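Local atomic coordinates of hypothetical protein (Parabacteroides merdae, PDB entry 4OO3), a protein that is probably an NAD-dependent oxidoreductase of unknown substrate, combining a nucleotide-binding Rossmann domain with a C-terminal domain built on a mixed beta-sheet. Residues T157-E162 / V385-K390; S164-V169 / E364-E369; D225-E230 / V297-S302; S324-V329 / A353-D358. All blocks are in the same frame, centred on the assembly; numbering follows the deposited sequence.

Contact 1: T157-E162 / V385-K390; sequences TMLQRE and VEIPAK
Leu159 and Val385 mark the closest backbone approach between the helical turn 157-162 and the chain 385-390, their CA atoms standing 8.7 Å apart, so the gap is bridged by side chains alone. Residues 385-390 finish strand 382-386, run through a short loop at Ile387 and Pro388, and enter a 3-10 turn at Ala389. On the helix side a single methyl group, Leu159 CD1, does the touching. Leu159 CG sits beside the backbone N and opposite the carbonyl carbon (chi1 -71°), and an extended second torsion (chi2 169°) carries CD1 straight outward as the leading atom of the side chain. It meets Ile387 tip to tip: Leu159 CD1 lies 3.7 Å from Ile387 CG1 and 3.8 Å from Ile387 CD1. The same methyl reaches a branch of Val385, with Leu159 CD1 and Val385 CG1 separated by 4.0 Å. Val385 and Ile387 both start toward the helix while Glu386 between them starts away, so two residues spaced by one share the task of receiving the leucine. Leu342, on the neighbouring strand 341-346, also touches both Leu159 and Val385, and Tyr370, from a loop, touches the leucine as well. The motif is a helix laid on one face of the large mixed sheet of the C-terminal domain, here close to the sheet's outer strands. With saturated carbon on both sides, the contact itself is hydrophobic and rests on shape and burial; orientation probably comes from polar bonds elsewhere on the helix, such as Glu162 with Lys365.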
loop_
_atom_site.group_PDB
_atom_site.type_symbol
_atom_site.label_atom_id
_atom_site.label_comp_id
_atom_site.label_asym_id
_atom_site.label_seq_id
_atom_site.Cartn_x
_atom_site.Cartn_y
_atom_site.Cartn_z
ATOM N N THR A 157 -12.750 -4.165 2.219
ATOM C CA THR A 157 -11.707 -5.161 2.415
ATOM C C THR A 157 -11.925 -5.939 3.713
ATOM O O THR A 157 -11.838 -7.170 3.716
ATOM C CB THR A 157 -10.309 -4.514 2.377
ATOM O OG1 THR A 157 -9.913 -4.355 1.012
ATOM C CG2 THR A 157 -9.268 -5.362 3.088
HETATM N N MSE A 158 -12.237 -5.228 4.796
HETATM C CA MSE A 158 -12.437 -5.864 6.095
HETATM C C MSE A 158 -13.631 -6.773 6.054
HETATM O O MSE A 158 -13.622 -7.832 6.680
HETATM C CB MSE A 158 -12.613 -4.842 7.220
HETATM C CG MSE A 158 -11.298 -4.119 7.475
HETATM SE SE MSE A 158 -11.554 -2.666 8.775
HETATM C CE MSE A 158 -11.517 -3.783 10.388
ATOM N N LEU A 159 -14.669 -6.382 5.320
ATOM C CA LEU A 159 -15.876 -7.210 5.238
ATOM C C LEU A 159 -15.652 -8.435 4.354
ATOM O O LEU A 159 -16.204 -9.504 4.606
ATOM C CB LEU A 159 -17.076 -6.384 4.755
ATOM C CG LEU A 159 -17.586 -5.368 5.781
ATOM C CD1 LEU A 159 -18.583 -4.397 5.173
ATOM C CD2 LEU A 159 -18.204 -6.076 6.974
ATOM N N GLN A 160 -14.828 -8.272 3.330
ATOM C CA GLN A 160 -14.475 -9.365 2.440
ATOM C C GLN A 160 -13.747 -10.449 3.239
ATOM O O GLN A 160 -14.119 -11.621 3.192
ATOM C CB GLN A 160 -13.596 -8.849 1.303
ATOM C CG GLN A 160 -13.981 -9.369 -0.065
ATOM C CD GLN A 160 -12.995 -8.961 -1.134
ATOM O OE1 GLN A 160 -12.021 -8.265 -0.865
ATOM N NE2 GLN A 160 -13.239 -9.400 -2.353
ATOM N N ARG A 161 -12.723 -10.045 3.987
ATOM C CA ARG A 161 -12.002 -10.949 4.893
ATOM C C ARG A 161 -12.957 -11.670 5.847
ATOM O O ARG A 161 -12.863 -12.888 6.011
ATOM C CB ARG A 161 -10.951 -10.163 5.690
ATOM C CG ARG A 161 -10.143 -10.955 6.720
ATOM C CD ARG A 161 -8.996 -10.087 7.217
ATOM N NE ARG A 161 -8.465 -10.469 8.528
ATOM C CZ ARG A 161 -7.225 -10.907 8.773
ATOM N NH1 ARG A 161 -6.327 -11.062 7.806
ATOM N NH2 ARG A 161 -6.873 -11.201 10.014
ATOM N N GLU A 162 -13.866 -10.916 6.465
ATOM C CA GLU A 162 -14.808 -11.483 7.436
ATOM C C GLU A 162 -15.727 -12.512 6.811
ATOM O O GLU A 162 -15.868 -13.615 7.337
ATOM C CB GLU A 162 -15.644 -10.397 8.121
ATOM C CG GLU A 162 -15.327 -10.243 9.603
ATOM C CD GLU A 162 -15.875 -11.381 10.444
ATOM O OE1 GLU A 162 -17.029 -11.804 10.214
ATOM O OE2 GLU A 162 -15.156 -11.849 11.346
ATOM N N VAL A 385 -23.728 -5.740 0.068
ATOM C CA VAL A 385 -23.501 -5.485 1.485
ATOM C C VAL A 385 -23.641 -3.994 1.755
ATOM O O VAL A 385 -22.756 -3.214 1.440
ATOM C CB VAL A 385 -22.111 -5.963 1.948
ATOM C CG1 VAL A 385 -21.916 -5.706 3.442
ATOM C CG2 VAL A 385 -21.925 -7.445 1.643
ATOM N N GLU A 386 -24.767 -3.612 2.343
ATOM C CA GLU A 386 -25.044 -2.228 2.689
ATOM C C GLU A 386 -24.113 -1.797 3.825
ATOM O O GLU A 386 -24.125 -2.388 4.893
ATOM C CB GLU A 386 -26.510 -2.102 3.116
ATOM C CG GLU A 386 -27.071 -0.687 3.148
ATOM C CD GLU A 386 -28.487 -0.629 3.716
ATOM O OE1 GLU A 386 -29.094 -1.695 3.970
ATOM O OE2 GLU A 386 -28.999 0.491 3.916
ATOM N N ILE A 387 -23.311 -0.768 3.580
ATOM C CA ILE A 387 -22.336 -0.276 4.547
ATOM C C ILE A 387 -22.659 1.168 4.915
ATOM O O ILE A 387 -22.668 2.034 4.041
ATOM C CB ILE A 387 -20.917 -0.316 3.953
ATOM C CG1 ILE A 387 -20.536 -1.751 3.577
ATOM C CG2 ILE A 387 -19.899 0.252 4.938
ATOM C CD1 ILE A 387 -19.446 -1.840 2.532
ATOM N N PRO A 388 -22.926 1.439 6.205
ATOM C CA PRO A 388 -23.135 2.814 6.672
ATOM C C PRO A 388 -22.008 3.783 6.293
ATOM O O PRO A 388 -20.832 3.407 6.291
ATOM C CB PRO A 388 -23.194 2.656 8.186
ATOM C CG PRO A 388 -23.755 1.294 8.388
ATOM C CD PRO A 388 -23.232 0.453 7.259
ATOM N N ALA A 389 -22.384 5.026 5.992
ATOM C CA ALA A 389 -21.445 6.059 5.566
ATOM C C ALA A 389 -20.336 6.319 6.578
ATOM O O ALA A 389 -19.247 6.728 6.189
ATOM C CB ALA A 389 -22.185 7.359 5.279
ATOM N N LYS A 390 -20.615 6.094 7.863
ATOM C CA LYS A 390 -19.632 6.336 8.926
ATOM C C LYS A 390 -18.355 5.502 8.776
ATOM O O LYS A 390 -17.291 5.935 9.206
ATOM C CB LYS A 390 -20.243 6.122 10.321
ATOM C CG LYS A 390 -20.983 4.801 10.505
ATOM C CD LYS A 390 -20.813 4.228 11.909
ATOM C CE LYS A 390 -19.465 3.526 12.063
ATOM N NZ LYS A 390 -19.257 2.919 13.409
#

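Contact 2: S164-V169 / E364-E369; sequences STIPAV and EKVSAE
Ile166 reaches across to Val366 and Lys365 in a loop-to-helix contact of the alpha+beta C-terminal domain, where the linker following helix 155-164 lies against the last turns of helix 352-369. In sequence order, Ser164 comes first, its OG bonded back to Arg161 O within the preceding helix. Thr165 follows at the corner; its OG1 makes a hydrogen bond to Glu162 O, so the hydroxyl is spent on the end of the helix it follows and not on the facing one. Ile166 then carries the whole contact from this side. Its CG1 lies beside the backbone N (chi1 -54°), and a nearly straight second torsion (chi2 173°) extends CD1 toward the helix. There Ile166 CD1 packs 3.7 Å from Val366 CG2, the two side chains meeting at a slant. The methyl also comes within 4.1 Å of Lys365 NZ, a proximity without bonding character. The ammonium has a true partner elsewhere, in a salt bridge with Glu162 OE1, and the lysine chain bends at chi2 (74°) and chi4 to reach it. Lys365 therefore borders the apolar patch at its exposed margin, whereas Val366 is buried beneath it. Beyond Ile166 the chain turns at Pro167 into a short, weakly bonded helical turn; Ala168 and Val169 touch Ser362, one turn earlier on the long helix. The bend is closed by the backbone itself, with Val169 N donating to Ile166 O at 2.8 Å.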
loop_
_atom_site.group_PDB
_atom_site.type_symbol
_atom_site.label_atom_id
_atom_site.label_comp_id
_atom_site.label_asym_id
_atom_site.label_seq_id
_atom_site.Cartn_x
_atom_site.Cartn_y
_atom_site.Cartn_z
ATOM N N SER A 164 -15.379 -14.183 4.020
ATOM C CA SER A 164 -14.650 -15.321 3.465
ATOM C C SER A 164 -14.336 -16.388 4.509
ATOM O O SER A 164 -14.135 -17.551 4.161
ATOM C CB SER A 164 -13.351 -14.857 2.812
ATOM O OG SER A 164 -12.374 -14.492 3.779
ATOM N N THR A 165 -14.282 -15.985 5.780
ATOM C CA THR A 165 -14.065 -16.912 6.895
ATOM C C THR A 165 -15.350 -17.558 7.431
ATOM O O THR A 165 -15.287 -18.334 8.381
ATOM C CB THR A 165 -13.374 -16.211 8.079
ATOM O OG1 THR A 165 -14.176 -15.110 8.510
ATOM C CG2 THR A 165 -11.992 -15.711 7.686
ATOM N N ILE A 166 -16.500 -17.248 6.832
ATOM C CA ILE A 166 -17.779 -17.836 7.250
ATOM C C ILE A 166 -18.226 -18.889 6.223
ATOM O O ILE A 166 -18.753 -18.542 5.168
ATOM C CB ILE A 166 -18.874 -16.760 7.424
ATOM C CG1 ILE A 166 -18.385 -15.662 8.374
ATOM C CG2 ILE A 166 -20.147 -17.386 7.974
ATOM C CD1 ILE A 166 -19.317 -14.473 8.495
ATOM N N PRO A 167 -18.012 -20.180 6.533
ATOM C CA PRO A 167 -18.313 -21.262 5.591
ATOM C C PRO A 167 -19.745 -21.263 5.043
ATOM O O PRO A 167 -19.961 -21.607 3.872
ATOM C CB PRO A 167 -18.073 -22.522 6.420
ATOM C CG PRO A 167 -17.092 -22.120 7.460
ATOM C CD PRO A 167 -17.377 -20.683 7.765
ATOM N N ALA A 168 -20.705 -20.892 5.890
ATOM C CA ALA A 168 -22.100 -20.792 5.474
ATOM C C ALA A 168 -22.284 -19.787 4.338
ATOM O O ALA A 168 -23.139 -19.966 3.470
ATOM C CB ALA A 168 -22.971 -20.414 6.661
ATOM N N VAL A 169 -21.473 -18.735 4.347
ATOM C CA VAL A 169 -21.540 -17.696 3.319
ATOM C C VAL A 169 -20.662 -18.021 2.101
ATOM O O VAL A 169 -21.148 -18.049 0.976
ATOM C CB VAL A 169 -21.119 -16.331 3.909
ATOM C CG1 VAL A 169 -21.184 -15.242 2.856
ATOM C CG2 VAL A 169 -22.000 -15.979 5.098
ATOM N N GLU A 364 -26.202 -11.862 11.156
ATOM C CA GLU A 364 -26.333 -11.524 12.571
ATOM C C GLU A 364 -24.945 -11.396 13.214
ATOM O O GLU A 364 -24.648 -10.406 13.881
ATOM C CB GLU A 364 -27.171 -12.578 13.296
ATOM C CG GLU A 364 -28.631 -12.589 12.865
ATOM C CD GLU A 364 -29.429 -13.729 13.472
ATOM O OE1 GLU A 364 -28.875 -14.499 14.287
ATOM O OE2 GLU A 364 -30.622 -13.853 13.124
ATOM N N LYS A 365 -24.101 -12.397 12.985
ATOM C CA LYS A 365 -22.718 -12.391 13.466
ATOM C C LYS A 365 -21.931 -11.189 12.905
ATOM O O LYS A 365 -21.203 -10.525 13.640
ATOM C CB LYS A 365 -22.050 -13.750 13.144
ATOM C CG LYS A 365 -20.586 -13.745 12.699
ATOM C CD LYS A 365 -19.605 -13.470 13.835
ATOM C CE LYS A 365 -18.232 -14.072 13.550
ATOM N NZ LYS A 365 -17.747 -13.794 12.167
ATOM N N VAL A 366 -22.111 -10.901 11.616
ATOM C CA VAL A 366 -21.402 -9.806 10.936
ATOM C C VAL A 366 -21.843 -8.422 11.433
ATOM O O VAL A 366 -21.026 -7.515 11.550
ATOM C CB VAL A 366 -21.590 -9.893 9.400
ATOM C CG1 VAL A 366 -20.940 -8.711 8.693
ATOM C CG2 VAL A 366 -21.018 -11.204 8.872
ATOM N N SER A 367 -23.134 -8.273 11.710
ATOM C CA SER A 367 -23.694 -7.033 12.259
ATOM C C SER A 367 -23.149 -6.728 13.645
ATOM O O SER A 367 -22.990 -5.566 14.007
ATOM C CB SER A 367 -25.220 -7.126 12.346
ATOM O OG SER A 367 -25.781 -7.395 11.078
ATOM N N ALA A 368 -22.890 -7.776 14.422
ATOM C CA ALA A 368 -22.243 -7.624 15.722
ATOM C C ALA A 368 -20.868 -6.984 15.547
ATOM O O ALA A 368 -20.544 -6.014 16.226
ATOM C CB ALA A 368 -22.121 -8.972 16.424
ATOM N N GLU A 369 -20.082 -7.521 14.618
ATOM C CA GLU A 369 -18.746 -7.001 14.324
ATOM C C GLU A 369 -18.823 -5.573 13.773
ATOM O O GLU A 369 -18.081 -4.700 14.203
ATOM C CB GLU A 369 -18.023 -7.875 13.289
ATOM C CG GLU A 369 -17.918 -9.363 13.599
ATOM C CD GLU A 369 -16.926 -9.668 14.698
ATOM O OE1 GLU A 369 -15.750 -9.259 14.568
ATOM O OE2 GLU A 369 -17.331 -10.328 15.680
#

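Contact 3: D225-E230 / V297-S302; sequences DLVQWE and VTAKVS
The hydrogen bond from Glu230 N to Leu226 O, 2.7 Å long, is the shortest within either segment, and it closes the helical turn that presents Val227 to Ala299 and Val301 on the strand. The carboxylate of Glu230 is held twice, by Lys185 through OE1 and by Thr157 OG1 through OE2. Across the contact everything is apolar. Val227 spans two residues along the strand with its two methyls: its CG2 approaches Ala299 CB at 4.1 Å, while its CG1 lies 4.0 Å from Val301 CG1, that pair of valines meeting at an angle. Ala299 and Val301 both start toward the helix, with Lys300 between them starting away, so the methyls fall on successive inward-facing residues. The nearest backbone approach, 7.5 Å between the CA atoms of Val227 and Ala299, falls at the small alanine, which probably makes it possible. The modelled Val227 torsion (chi1 -6°) almost eclipses CG1 with the backbone N, which may reflect strain or uncertainty in the model, so which methyl faces which residue is less certain than the packing itself. Helix 220-231 thus rests on the face of the mixed sheet formed here by strand 297-306 and its two neighbours: Val227 also touches Tyr292 of strand 282-294 and Ile183 of strand 183-190, while elsewhere on the helix Gln228 packs against helix 419-439, and Trp229 makes a cation-pi interaction with Arg161 of helix 155-164.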
loop_
_atom_site.group_PDB
_atom_site.type_symbol
_atom_site.label_atom_id
_atom_site.label_comp_id
_atom_site.label_asym_id
_atom_site.label_seq_id
_atom_site.Cartn_x
_atom_site.Cartn_y
_atom_site.Cartn_z
ATOM N N ASP A 225 -0.577 -8.018 -0.930
ATOM C CA ASP A 225 -0.828 -8.033 0.507
ATOM C C ASP A 225 -2.280 -8.352 0.807
ATOM O O ASP A 225 -2.562 -9.103 1.727
ATOM C CB ASP A 225 -0.480 -6.690 1.149
ATOM C CG ASP A 225 -0.655 -6.707 2.670
ATOM O OD1 ASP A 225 0.100 -7.441 3.337
ATOM O OD2 ASP A 225 -1.546 -5.996 3.195
ATOM N N LEU A 226 -3.202 -7.785 0.034
ATOM C CA LEU A 226 -4.615 -8.069 0.253
ATOM C C LEU A 226 -4.949 -9.538 0.013
ATOM O O LEU A 226 -5.699 -10.113 0.802
ATOM C CB LEU A 226 -5.525 -7.180 -0.599
ATOM C CG LEU A 226 -5.730 -5.748 -0.127
ATOM C CD1 LEU A 226 -6.842 -5.112 -0.943
ATOM C CD2 LEU A 226 -6.047 -5.667 1.359
ATOM N N VAL A 227 -4.411 -10.158 -1.045
ATOM C CA VAL A 227 -4.765 -11.567 -1.294
ATOM C C VAL A 227 -4.285 -12.453 -0.133
ATOM O O VAL A 227 -5.018 -13.330 0.295
ATOM C CB VAL A 227 -4.457 -12.135 -2.731
ATOM C CG1 VAL A 227 -3.953 -11.083 -3.702
ATOM C CG2 VAL A 227 -3.575 -13.379 -2.706
ATOM N N GLN A 228 -3.097 -12.183 0.400
ATOM C CA GLN A 228 -2.609 -12.855 1.616
ATOM C C GLN A 228 -3.514 -12.586 2.823
ATOM O O GLN A 228 -3.935 -13.502 3.522
ATOM C CB GLN A 228 -1.188 -12.383 1.958
ATOM C CG GLN A 228 -0.134 -12.742 0.919
ATOM C CD GLN A 228 1.265 -12.256 1.279
ATOM O OE1 GLN A 228 1.464 -11.461 2.218
ATOM N NE2 GLN A 228 2.248 -12.728 0.523
ATOM N N TRP A 229 -3.805 -11.312 3.051
ATOM C CA TRP A 229 -4.486 -10.873 4.260
ATOM C C TRP A 229 -5.984 -11.229 4.277
ATOM O O TRP A 229 -6.525 -11.642 5.309
ATOM C CB TRP A 229 -4.272 -9.366 4.421
ATOM C CG TRP A 229 -4.653 -8.831 5.737
ATOM C CD1 TRP A 229 -3.927 -8.886 6.897
ATOM C CD2 TRP A 229 -5.855 -8.142 6.046
ATOM N NE1 TRP A 229 -4.614 -8.271 7.912
ATOM C CE2 TRP A 229 -5.805 -7.809 7.416
ATOM C CE3 TRP A 229 -6.978 -7.775 5.301
ATOM C CZ2 TRP A 229 -6.835 -7.129 8.050
ATOM C CZ3 TRP A 229 -7.997 -7.101 5.935
ATOM C CH2 TRP A 229 -7.919 -6.783 7.294
ATOM N N GLU A 230 -6.651 -11.080 3.138
ATOM C CA GLU A 230 -8.068 -11.434 3.037
ATOM C C GLU A 230 -8.299 -12.942 2.919
ATOM O O GLU A 230 -9.183 -13.489 3.569
ATOM C CB GLU A 230 -8.704 -10.758 1.831
ATOM C CG GLU A 230 -8.808 -9.248 1.929
ATOM C CD GLU A 230 -9.113 -8.607 0.590
ATOM O OE1 GLU A 230 -8.945 -9.270 -0.449
ATOM O OE2 GLU A 230 -9.512 -7.434 0.565
ATOM N N VAL A 297 -3.518 -21.781 -4.703
ATOM C CA VAL A 297 -4.595 -20.914 -5.186
ATOM C C VAL A 297 -4.044 -19.937 -6.215
ATOM O O VAL A 297 -3.115 -19.196 -5.919
ATOM C CB VAL A 297 -5.229 -20.109 -4.028
ATOM C CG1 VAL A 297 -6.355 -19.220 -4.543
ATOM C CG2 VAL A 297 -5.737 -21.047 -2.948
ATOM N N THR A 298 -4.619 -19.930 -7.415
ATOM C CA THR A 298 -4.192 -19.003 -8.452
ATOM C C THR A 298 -4.793 -17.614 -8.205
ATOM O O THR A 298 -6.014 -17.452 -8.155
ATOM C CB THR A 298 -4.588 -19.488 -9.859
ATOM O OG1 THR A 298 -3.987 -20.763 -10.122
ATOM C CG2 THR A 298 -4.126 -18.499 -10.913
ATOM N N ALA A 299 -3.917 -16.626 -8.037
ATOM C CA ALA A 299 -4.317 -15.245 -7.865
ATOM C C ALA A 299 -3.842 -14.428 -9.059
ATOM O O ALA A 299 -2.846 -14.770 -9.694
ATOM C CB ALA A 299 -3.735 -14.690 -6.574
ATOM N N LYS A 300 -4.566 -13.358 -9.366
ATOM C CA LYS A 300 -4.184 -12.441 -10.436
ATOM C C LYS A 300 -4.301 -11.017 -9.917
ATOM O O LYS A 300 -5.360 -10.618 -9.442
ATOM C CB LYS A 300 -5.093 -12.635 -11.650
ATOM C CG LYS A 300 -5.104 -11.486 -12.666
ATOM C CD LYS A 300 -4.529 -11.882 -14.017
ATOM C CE LYS A 300 -4.755 -10.816 -15.080
ATOM N NZ LYS A 300 -6.201 -10.586 -15.354
ATOM N N VAL A 301 -3.220 -10.248 -10.006
ATOM C CA VAL A 301 -3.285 -8.836 -9.651
ATOM C C VAL A 301 -2.821 -7.976 -10.810
ATOM O O VAL A 301 -1.936 -8.369 -11.571
ATOM C CB VAL A 301 -2.472 -8.499 -8.387
ATOM C CG1 VAL A 301 -2.941 -9.350 -7.217
ATOM C CG2 VAL A 301 -0.982 -8.678 -8.624
ATOM N N SER A 302 -3.417 -6.792 -10.926
ATOM C CA SER A 302 -3.161 -5.918 -12.053
ATOM C C SER A 302 -3.285 -4.438 -11.665
ATOM O O SER A 302 -4.158 -4.056 -10.876
ATOM C CB SER A 302 -4.144 -6.259 -13.173
ATOM O OG SER A 302 -4.044 -5.335 -14.233
#

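Contact 4: S324-V329 / A353-D358; sequences SKADLV and AAYEKD
Lys325 and Tyr355 bring their CA atoms to 8.7 Å, the nearest backbone approach between the start of strand 326-332, with the turn before it, and the first turns of helix 352-369. The distance is spanned mainly from the helix side by the long tyrosine. Its CG is placed opposite the backbone N (chi1 -178°), which throws the ring outward until the hydroxyl meets the strand: Tyr355 OH lies 3.3 Å from Ala326 CB, and Tyr355 CZ is 4.2 Å from that same methyl. Lys325 adds the root of its side chain, with CB 4.3 Å from Tyr355 CE1. Both carbons come at the ring obliquely. In the fold, helix 352-369 is the connection of a beta-alpha-beta crossover, joining strand 341-346 to the parallel strand 374-379, with strand 382-386 lying between them in the sheet. Tyr355 points inward from this helix onto the sheet and also touches Val344 and Ala346 of the strand beside 326-332. Its buried hydroxyl is satisfied by a hydrogen bond to Val169 O, from the short helix 167-170, which probably helps hold the ring in place. The lysine behaves differently. The side chain sets out toward the helix, then its amino end swings off, and Lys325 NZ remains 6.1 Å from Asp358 OD2, so these opposite charges attract, if at all, only over a distance.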
loop_
_atom_site.group_PDB
_atom_site.type_symbol
_atom_site.label_atom_id
_atom_site.label_comp_id
_atom_site.label_asym_id
_atom_site.label_seq_id
_atom_site.Cartn_x
_atom_site.Cartn_y
_atom_site.Cartn_z
ATOM N N SER A 324 -16.424 -21.902 -2.763
ATOM C CA SER A 324 -17.242 -23.021 -3.250
ATOM C C SER A 324 -18.751 -22.731 -3.206
ATOM O O SER A 324 -19.518 -23.316 -3.972
ATOM C CB SER A 324 -16.913 -24.311 -2.487
ATOM O OG SER A 324 -17.237 -24.192 -1.114
ATOM N N LYS A 325 -19.172 -21.824 -2.323
ATOM C CA LYS A 325 -20.580 -21.410 -2.253
ATOM C C LYS A 325 -20.859 -20.087 -2.952
ATOM O O LYS A 325 -21.935 -19.902 -3.522
ATOM C CB LYS A 325 -21.040 -21.296 -0.804
ATOM C CG LYS A 325 -21.130 -22.619 -0.068
ATOM C CD LYS A 325 -21.849 -22.429 1.258
ATOM C CE LYS A 325 -21.633 -23.603 2.194
ATOM N NZ LYS A 325 -22.287 -24.833 1.681
ATOM N N ALA A 326 -19.906 -19.161 -2.904
ATOM C CA ALA A 326 -20.158 -17.815 -3.403
ATOM C C ALA A 326 -18.899 -17.063 -3.790
ATOM O O ALA A 326 -17.829 -17.295 -3.227
ATOM C CB ALA A 326 -20.926 -17.018 -2.356
ATOM N N ASP A 327 -19.061 -16.161 -4.760
ATOM C CA ASP A 327 -18.062 -15.156 -5.108
ATOM C C ASP A 327 -18.311 -13.887 -4.292
ATOM O O ASP A 327 -19.441 -13.394 -4.228
ATOM C CB ASP A 327 -18.142 -14.794 -6.596
ATOM C CG ASP A 327 -17.827 -15.965 -7.511
ATOM O OD1 ASP A 327 -17.166 -16.923 -7.067
ATOM O OD2 ASP A 327 -18.246 -15.924 -8.689
ATOM N N LEU A 328 -17.255 -13.368 -3.673
ATOM C CA LEU A 328 -17.292 -12.048 -3.037
ATOM C C LEU A 328 -16.672 -11.043 -4.001
ATOM O O LEU A 328 -15.531 -11.208 -4.424
ATOM C CB LEU A 328 -16.520 -12.055 -1.722
ATOM C CG LEU A 328 -16.974 -13.093 -0.705
ATOM C CD1 LEU A 328 -16.031 -13.088 0.489
ATOM C CD2 LEU A 328 -18.408 -12.831 -0.276
ATOM N N VAL A 329 -17.422 -9.999 -4.331
ATOM C CA VAL A 329 -17.085 -9.123 -5.453
ATOM C C VAL A 329 -17.077 -7.668 -5.010
ATOM O O VAL A 329 -18.034 -7.199 -4.398
ATOM C CB VAL A 329 -18.107 -9.297 -6.607
ATOM C CG1 VAL A 329 -17.863 -8.288 -7.732
ATOM C CG2 VAL A 329 -18.058 -10.720 -7.143
ATOM N N ALA A 353 -32.774 -20.896 -1.950
ATOM C CA ALA A 353 -33.680 -20.679 -0.822
ATOM C C ALA A 353 -32.974 -20.945 0.512
ATOM O O ALA A 353 -33.022 -20.122 1.430
ATOM C CB ALA A 353 -34.910 -21.567 -0.958
ATOM N N ALA A 354 -32.316 -22.098 0.599
ATOM C CA ALA A 354 -31.594 -22.501 1.804
ATOM C C ALA A 354 -30.336 -21.651 2.034
ATOM O O ALA A 354 -29.943 -21.400 3.179
ATOM C CB ALA A 354 -31.226 -23.976 1.718
ATOM N N TYR A 355 -29.701 -21.223 0.947
ATOM C CA TYR A 355 -28.534 -20.352 1.046
ATOM C C TYR A 355 -28.919 -19.009 1.679
ATOM O O TYR A 355 -28.199 -18.494 2.525
ATOM C CB TYR A 355 -27.880 -20.143 -0.329
ATOM C CG TYR A 355 -26.640 -19.278 -0.266
ATOM C CD1 TYR A 355 -25.501 -19.720 0.399
ATOM C CD2 TYR A 355 -26.614 -18.016 -0.847
ATOM C CE1 TYR A 355 -24.371 -18.934 0.480
ATOM C CE2 TYR A 355 -25.486 -17.220 -0.772
ATOM C CZ TYR A 355 -24.367 -17.684 -0.104
ATOM O OH TYR A 355 -23.243 -16.903 -0.018
ATOM N N GLU A 356 -30.067 -18.464 1.285
ATOM C CA GLU A 356 -30.518 -17.168 1.796
ATOM C C GLU A 356 -30.770 -17.179 3.310
ATOM O O GLU A 356 -30.613 -16.149 3.976
ATOM C CB GLU A 356 -31.775 -16.710 1.048
ATOM C CG GLU A 356 -32.220 -15.298 1.405
ATOM C CD GLU A 356 -33.083 -14.646 0.340
ATOM O OE1 GLU A 356 -33.236 -15.219 -0.761
ATOM O OE2 GLU A 356 -33.605 -13.545 0.604
ATOM N N LYS A 357 -31.150 -18.339 3.842
ATOM C CA LYS A 357 -31.368 -18.497 5.282
ATOM C C LYS A 357 -30.047 -18.598 6.051
ATOM O O LYS A 357 -29.927 -18.067 7.156
ATOM C CB LYS A 357 -32.243 -19.718 5.570
ATOM C CG LYS A 357 -33.604 -19.661 4.890
ATOM C CD LYS A 357 -34.673 -20.428 5.657
ATOM C CE LYS A 357 -34.298 -21.889 5.865
ATOM N NZ LYS A 357 -35.398 -22.660 6.510
ATOM N N ASP A 358 -29.063 -19.283 5.470
ATOM C CA ASP A 358 -27.707 -19.324 6.037
ATOM C C ASP A 358 -27.113 -17.922 6.020
ATOM O O ASP A 358 -26.428 -17.510 6.957
ATOM C CB ASP A 358 -26.798 -20.268 5.236
ATOM C CG ASP A 358 -27.231 -21.724 5.324
ATOM O OD1 ASP A 358 -27.520 -22.206 6.439
ATOM O OD2 ASP A 358 -27.277 -22.389 4.268
#

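All four contacts belong to the C-terminal domain, and contacts 1, 3 and 4 each set a helix against the same mixed sheet. Contact 3 lies nearest the chain centre, about 13 Å from it between centres, and all three of its touching residues are buried; contacts 1 and 4 are also largely buried. Contacts 2 and 4 share helix 352-369, and contacts 1 and 2 abut where Leu159 CD2 lies 4.2 Å from Val366 CG1. Contacts 1 and 3 join only aliphatic groups, contact 4 adds a tyrosine whose hydroxyl is bonded to Val169 O, and the more open contact 2 has a charged lysine at its margin. Polar bonds run between contacts, as from Thr157 to Glu230.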